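Local coordinates for shikimate dehydrogenase-like protein HI_0607 (Haemophilus influenzae, PDB 1NPY) that catalyses the NADP(+)-dependent oxidation of shikimate to 3-dehydroshikimate in vitro, though weakly, so that shikimate may not be its biological substrate, at residues Ala120-Val134 against Leu171-Ile185. Residues are numbered along the deposited sequence; the frame is centred on the assembly and turned at random.
Sequences AKVIVHGSGGMAKAV and LENQQADILVNVTSI
The methyl CG2 of Thr183 sits over one face of the His125 imidazole, 3.8 Å from the ring centroid, a CH-pi contact displaced toward the rim. The chi1 of His125, -170°, sets CG anti to the backbone N and swings the ring out beside the turn, where Ile185 CD1 approaches CE1 obliquely; Tyr149 stacks on the ring, and ND1 hydrogen-bonds to Ala197 O. The carboxamide of Asn181 shapes the turn beside it: OD1 takes Thr183 OG1 in the carbonyl plane, on a lone pair, at 2.6 Å, and Thr183 N from above that plane, closing an Asx turn.

Strands 122-125 and 178-181 run parallel, Ile123 and His125 each giving and receiving a backbone hydrogen bond. At their start Lys121 O accepts from both Asp177 N and Ile178 N, while Lys121 N meets the anti lone pair of Asp177 OD2 at 3.0 Å. Val182 CG2 packs between the glycine-rich turn and the start of the helix, 3.5 Å from Gly126 CA and 3.6 Å from Ala131 CB. Two waters join Val182 O to Gly128 N and Met130 N, tying the residue just after strand 178-181 to the probable NADP(+)-binding loop.

This is the topological switch point of a Rossmann-type parallel sheet: strand 122-125 lies between 146-149 and 178-181, helix 131-140 packs Val134 onto Val180 and Val182, and Phe202 of helix 200-205 covers Ile123 and Leu179 on the other face.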
loop_
_atom_site.group_PDB
_atom_site.type_symbol
_atom_site.label_atom_id
_atom_site.label_comp_id
_atom_site.label_asym_id
_atom_site.label_seq_id
_atom_site.Cartn_x
_atom_site.Cartn_y
_atom_site.Cartn_z
ATOM N N ALA A 120 20.849 0.577 8.218
ATOM C CA ALA A 120 21.119 -0.211 7.020
ATOM C C ALA A 120 20.940 0.621 5.755
ATOM O O ALA A 120 20.114 1.531 5.710
ATOM C CB ALA A 120 20.188 -1.404 6.993
ATOM N N LYS A 121 21.666 0.239 4.708
ATOM C CA LYS A 121 21.591 0.862 3.396
ATOM C C LYS A 121 20.424 0.261 2.610
ATOM O O LYS A 121 20.283 -0.970 2.541
ATOM C CB LYS A 121 22.893 0.658 2.632
ATOM C CG LYS A 121 24.068 1.500 3.135
ATOM C CD LYS A 121 25.403 0.987 2.616
ATOM C CE LYS A 121 25.464 1.046 1.105
ATOM N NZ LYS A 121 26.825 0.831 0.526
ATOM N N VAL A 122 19.548 1.140 2.132
ATOM C CA VAL A 122 18.354 0.747 1.375
ATOM C C VAL A 122 18.490 1.171 -0.091
ATOM O O VAL A 122 18.949 2.266 -0.374
ATOM C CB VAL A 122 17.099 1.435 1.944
ATOM C CG1 VAL A 122 15.834 0.963 1.223
ATOM C CG2 VAL A 122 17.004 1.130 3.437
ATOM N N ILE A 123 18.081 0.316 -1.029
ATOM C CA ILE A 123 17.847 0.721 -2.411
ATOM C C ILE A 123 16.422 0.393 -2.807
ATOM O O ILE A 123 15.976 -0.741 -2.632
ATOM C CB ILE A 123 18.852 0.069 -3.392
ATOM C CG1 ILE A 123 20.274 0.535 -3.085
ATOM C CG2 ILE A 123 18.456 0.372 -4.842
ATOM C CD1 ILE A 123 21.277 -0.074 -4.082
ATOM N N VAL A 124 15.695 1.408 -3.268
ATOM C CA VAL A 124 14.362 1.267 -3.832
ATOM C C VAL A 124 14.450 1.273 -5.362
ATOM O O VAL A 124 14.968 2.224 -5.950
ATOM C CB VAL A 124 13.429 2.406 -3.365
ATOM C CG1 VAL A 124 12.082 2.294 -4.034
ATOM C CG2 VAL A 124 13.245 2.410 -1.842
ATOM N N HIS A 125 14.015 0.194 -6.009
ATOM C CA HIS A 125 13.927 0.129 -7.457
ATOM C C HIS A 125 12.515 0.537 -7.852
ATOM O O HIS A 125 11.544 -0.171 -7.608
ATOM C CB HIS A 125 14.255 -1.286 -7.944
ATOM C CG HIS A 125 14.425 -1.413 -9.425
ATOM N ND1 HIS A 125 14.727 -2.616 -10.029
ATOM C CD2 HIS A 125 14.433 -0.488 -10.413
ATOM C CE1 HIS A 125 14.877 -2.432 -11.330
ATOM N NE2 HIS A 125 14.693 -1.148 -11.591
ATOM N N GLY A 126 12.413 1.695 -8.492
ATOM C CA GLY A 126 11.166 2.189 -9.041
ATOM C C GLY A 126 10.882 3.607 -8.583
ATOM O O GLY A 126 11.471 4.088 -7.622
ATOM N N SER A 127 10.005 4.295 -9.306
ATOM C CA SER A 127 9.716 5.698 -9.020
ATOM C C SER A 127 8.227 5.972 -9.036
ATOM O O SER A 127 7.830 7.125 -8.898
ATOM C CB SER A 127 10.450 6.635 -9.986
ATOM O OG SER A 127 9.969 6.465 -11.310
ATOM N N GLY A 128 7.449 4.918 -9.246
ATOM C CA GLY A 128 6.012 5.007 -9.435
ATOM C C GLY A 128 5.332 4.031 -8.508
ATOM O O GLY A 128 5.977 3.328 -7.723
ATOM N N GLY A 129 4.008 3.980 -8.627
ATOM C CA GLY A 129 3.192 3.102 -7.814
ATOM C C GLY A 129 3.446 3.498 -6.376
ATOM O O GLY A 129 3.241 4.613 -5.914
ATOM N N MET A 130 3.934 2.513 -5.644
ATOM C CA MET A 130 4.058 2.657 -4.209
ATOM C C MET A 130 5.371 3.313 -3.839
ATOM O O MET A 130 5.679 3.355 -2.661
ATOM C CB MET A 130 4.007 1.235 -3.660
ATOM C CG MET A 130 2.647 0.659 -3.803
ATOM S SD MET A 130 1.939 1.128 -2.227
ATOM C CE MET A 130 2.292 -0.337 -1.429
ATOM N N ALA A 131 6.174 3.756 -4.811
ATOM C CA ALA A 131 7.502 4.293 -4.507
ATOM C C ALA A 131 7.460 5.397 -3.469
ATOM O O ALA A 131 8.228 5.407 -2.505
ATOM C CB ALA A 131 8.170 4.817 -5.757
ATOM N N LYS A 132 6.563 6.356 -3.679
ATOM C CA LYS A 132 6.529 7.496 -2.778
ATOM C C LYS A 132 6.197 7.068 -1.348
ATOM O O LYS A 132 6.896 7.448 -0.414
ATOM C CB LYS A 132 5.579 8.548 -3.363
ATOM C CG LYS A 132 5.814 9.965 -2.931
ATOM C CD LYS A 132 4.806 10.847 -3.688
ATOM C CE LYS A 132 4.882 12.288 -3.257
ATOM N NZ LYS A 132 3.925 13.042 -4.114
ATOM N N ALA A 133 5.205 6.201 -1.169
ATOM C CA ALA A 133 4.823 5.662 0.133
ATOM C C ALA A 133 5.977 4.906 0.782
ATOM O O ALA A 133 6.275 5.125 1.943
ATOM C CB ALA A 133 3.640 4.728 0.006
ATOM N N VAL A 134 6.681 4.085 0.016
ATOM C CA VAL A 134 7.858 3.382 0.518
ATOM C C VAL A 134 8.969 4.338 0.977
ATOM O O VAL A 134 9.467 4.225 2.107
ATOM C CB VAL A 134 8.352 2.375 -0.549
ATOM C CG1 VAL A 134 9.739 1.892 -0.161
ATOM C CG2 VAL A 134 7.312 1.239 -0.697
ATOM N N LEU A 171 23.055 0.203 -10.887
ATOM C CA LEU A 171 23.558 -0.469 -9.693
ATOM C C LEU A 171 25.070 -0.703 -9.591
ATOM O O LEU A 171 25.536 -1.279 -8.610
ATOM C CB LEU A 171 22.822 -1.798 -9.524
ATOM C CG LEU A 171 21.325 -1.630 -9.265
ATOM C CD1 LEU A 171 20.665 -3.000 -9.348
ATOM C CD2 LEU A 171 21.072 -0.965 -7.930
ATOM N N GLU A 172 25.850 -0.216 -10.549
ATOM C CA GLU A 172 27.298 -0.439 -10.548
ATOM C C GLU A 172 27.942 0.145 -9.288
ATOM O O GLU A 172 27.652 1.284 -8.921
ATOM C CB GLU A 172 27.983 0.166 -11.784
ATOM C CG GLU A 172 27.218 0.144 -13.100
ATOM C CD GLU A 172 26.598 -1.202 -13.434
ATOM O OE1 GLU A 172 27.361 -2.136 -13.769
ATOM O OE2 GLU A 172 25.350 -1.326 -13.370
ATOM N N ASN A 173 28.798 -0.640 -8.631
ATOM C CA ASN A 173 29.568 -0.240 -7.442
ATOM C C ASN A 173 28.758 -0.163 -6.153
ATOM O O ASN A 173 29.304 0.148 -5.092
ATOM C CB ASN A 173 30.266 1.122 -7.585
ATOM C CG ASN A 173 31.366 1.136 -8.624
ATOM O OD1 ASN A 173 31.881 2.206 -8.952
ATOM N ND2 ASN A 173 31.746 -0.033 -9.132
ATOM N N GLN A 174 27.458 -0.419 -6.254
ATOM C CA GLN A 174 26.554 -0.154 -5.147
ATOM C C GLN A 174 26.445 -1.435 -4.340
ATOM O O GLN A 174 26.453 -2.534 -4.900
ATOM C CB GLN A 174 25.168 0.248 -5.660
ATOM C CG GLN A 174 25.148 1.485 -6.546
ATOM C CD GLN A 174 25.538 2.742 -5.802
ATOM O OE1 GLN A 174 25.345 2.836 -4.590
ATOM N NE2 GLN A 174 26.085 3.711 -6.523
ATOM N N GLN A 175 26.381 -1.263 -3.025
ATOM C CA GLN A 175 25.985 -2.329 -2.112
ATOM C C GLN A 175 24.786 -1.809 -1.323
ATOM O O GLN A 175 24.582 -0.603 -1.213
ATOM C CB GLN A 175 27.143 -2.735 -1.192
ATOM C CG GLN A 175 27.243 -2.024 0.153
ATOM C CD GLN A 175 26.924 -2.946 1.316
ATOM O OE1 GLN A 175 27.711 -3.848 1.622
ATOM N NE2 GLN A 175 25.767 -2.754 1.947
ATOM N N ALA A 176 23.990 -2.732 -0.798
ATOM C CA ALA A 176 22.816 -2.384 -0.008
ATOM C C ALA A 176 22.351 -3.583 0.823
ATOM O O ALA A 176 22.534 -4.736 0.437
ATOM C CB ALA A 176 21.712 -1.893 -0.914
ATOM N N ASP A 177 21.780 -3.301 1.990
ATOM C CA ASP A 177 21.282 -4.324 2.896
ATOM C C ASP A 177 19.825 -4.689 2.688
ATOM O O ASP A 177 19.409 -5.814 2.952
ATOM C CB ASP A 177 21.457 -3.802 4.317
ATOM C CG ASP A 177 22.883 -3.417 4.575
ATOM O OD1 ASP A 177 23.722 -4.325 4.409
ATOM O OD2 ASP A 177 23.245 -2.267 4.891
ATOM N N ILE A 178 19.039 -3.704 2.266
ATOM C CA ILE A 178 17.604 -3.821 2.082
ATOM C C ILE A 178 17.288 -3.432 0.641
ATOM O O ILE A 178 17.503 -2.291 0.221
ATOM C CB ILE A 178 16.826 -2.942 3.082
ATOM C CG1 ILE A 178 17.134 -3.359 4.527
ATOM C CG2 ILE A 178 15.340 -3.033 2.863
ATOM C CD1 ILE A 178 16.604 -2.390 5.602
ATOM N N LEU A 179 16.758 -4.392 -0.109
ATOM C CA LEU A 179 16.336 -4.167 -1.484
ATOM C C LEU A 179 14.820 -4.141 -1.582
ATOM O O LEU A 179 14.149 -5.071 -1.137
ATOM C CB LEU A 179 16.857 -5.279 -2.390
ATOM C CG LEU A 179 18.351 -5.542 -2.200
ATOM C CD1 LEU A 179 18.722 -6.705 -3.111
ATOM C CD2 LEU A 179 19.182 -4.330 -2.578
ATOM N N VAL A 180 14.277 -3.049 -2.107
ATOM C CA VAL A 180 12.831 -2.917 -2.216
ATOM C C VAL A 180 12.458 -2.762 -3.685
ATOM O O VAL A 180 12.954 -1.873 -4.380
ATOM C CB VAL A 180 12.266 -1.693 -1.441
ATOM C CG1 VAL A 180 10.768 -1.749 -1.368
ATOM C CG2 VAL A 180 12.881 -1.536 -0.072
ATOM N N ASN A 181 11.530 -3.593 -4.150
ATOM C CA ASN A 181 11.033 -3.471 -5.508
ATOM C C ASN A 181 9.657 -2.798 -5.478
ATOM O O ASN A 181 8.729 -3.295 -4.813
ATOM C CB ASN A 181 10.872 -4.820 -6.202
ATOM C CG ASN A 181 10.253 -4.661 -7.586
ATOM O OD1 ASN A 181 10.749 -3.868 -8.380
ATOM N ND2 ASN A 181 9.196 -5.389 -7.875
ATOM N N VAL A 182 9.571 -1.676 -6.192
ATOM C CA VAL A 182 8.324 -0.965 -6.431
ATOM C C VAL A 182 8.056 -0.764 -7.934
ATOM O O VAL A 182 7.298 0.119 -8.352
ATOM C CB VAL A 182 8.246 0.393 -5.696
ATOM C CG1 VAL A 182 8.278 0.190 -4.198
ATOM C CG2 VAL A 182 9.327 1.393 -6.136
ATOM N N THR A 183 8.652 -1.617 -8.752
ATOM C CA THR A 183 8.365 -1.646 -10.188
ATOM C C THR A 183 7.310 -2.706 -10.474
ATOM O O THR A 183 6.953 -3.508 -9.599
ATOM C CB THR A 183 9.604 -2.019 -11.048
ATOM O OG1 THR A 183 10.019 -3.366 -10.780
ATOM C CG2 THR A 183 10.850 -1.176 -10.818
ATOM N N SER A 184 6.847 -2.757 -11.725
ATOM C CA SER A 184 6.058 -3.879 -12.221
ATOM C C SER A 184 6.830 -5.171 -12.523
ATOM O O SER A 184 6.237 -6.138 -13.009
ATOM C CB SER A 184 5.309 -3.437 -13.477
ATOM O OG SER A 184 6.283 -3.016 -14.413
ATOM N N ILE A 185 8.140 -5.192 -12.308
ATOM C CA ILE A 185 8.932 -6.398 -12.536
ATOM C C ILE A 185 8.396 -7.497 -11.616
ATOM O O ILE A 185 8.247 -7.263 -10.421
ATOM C CB ILE A 185 10.445 -6.148 -12.312
ATOM C CG1 ILE A 185 11.057 -5.251 -13.395
ATOM C CG2 ILE A 185 11.178 -7.472 -12.304
ATOM C CD1 ILE A 185 12.407 -4.694 -13.048
HETATM O O HOH W 1 7.697 2.168 -10.255
HETATM O O HOH W 2 4.784 0.060 -6.846
#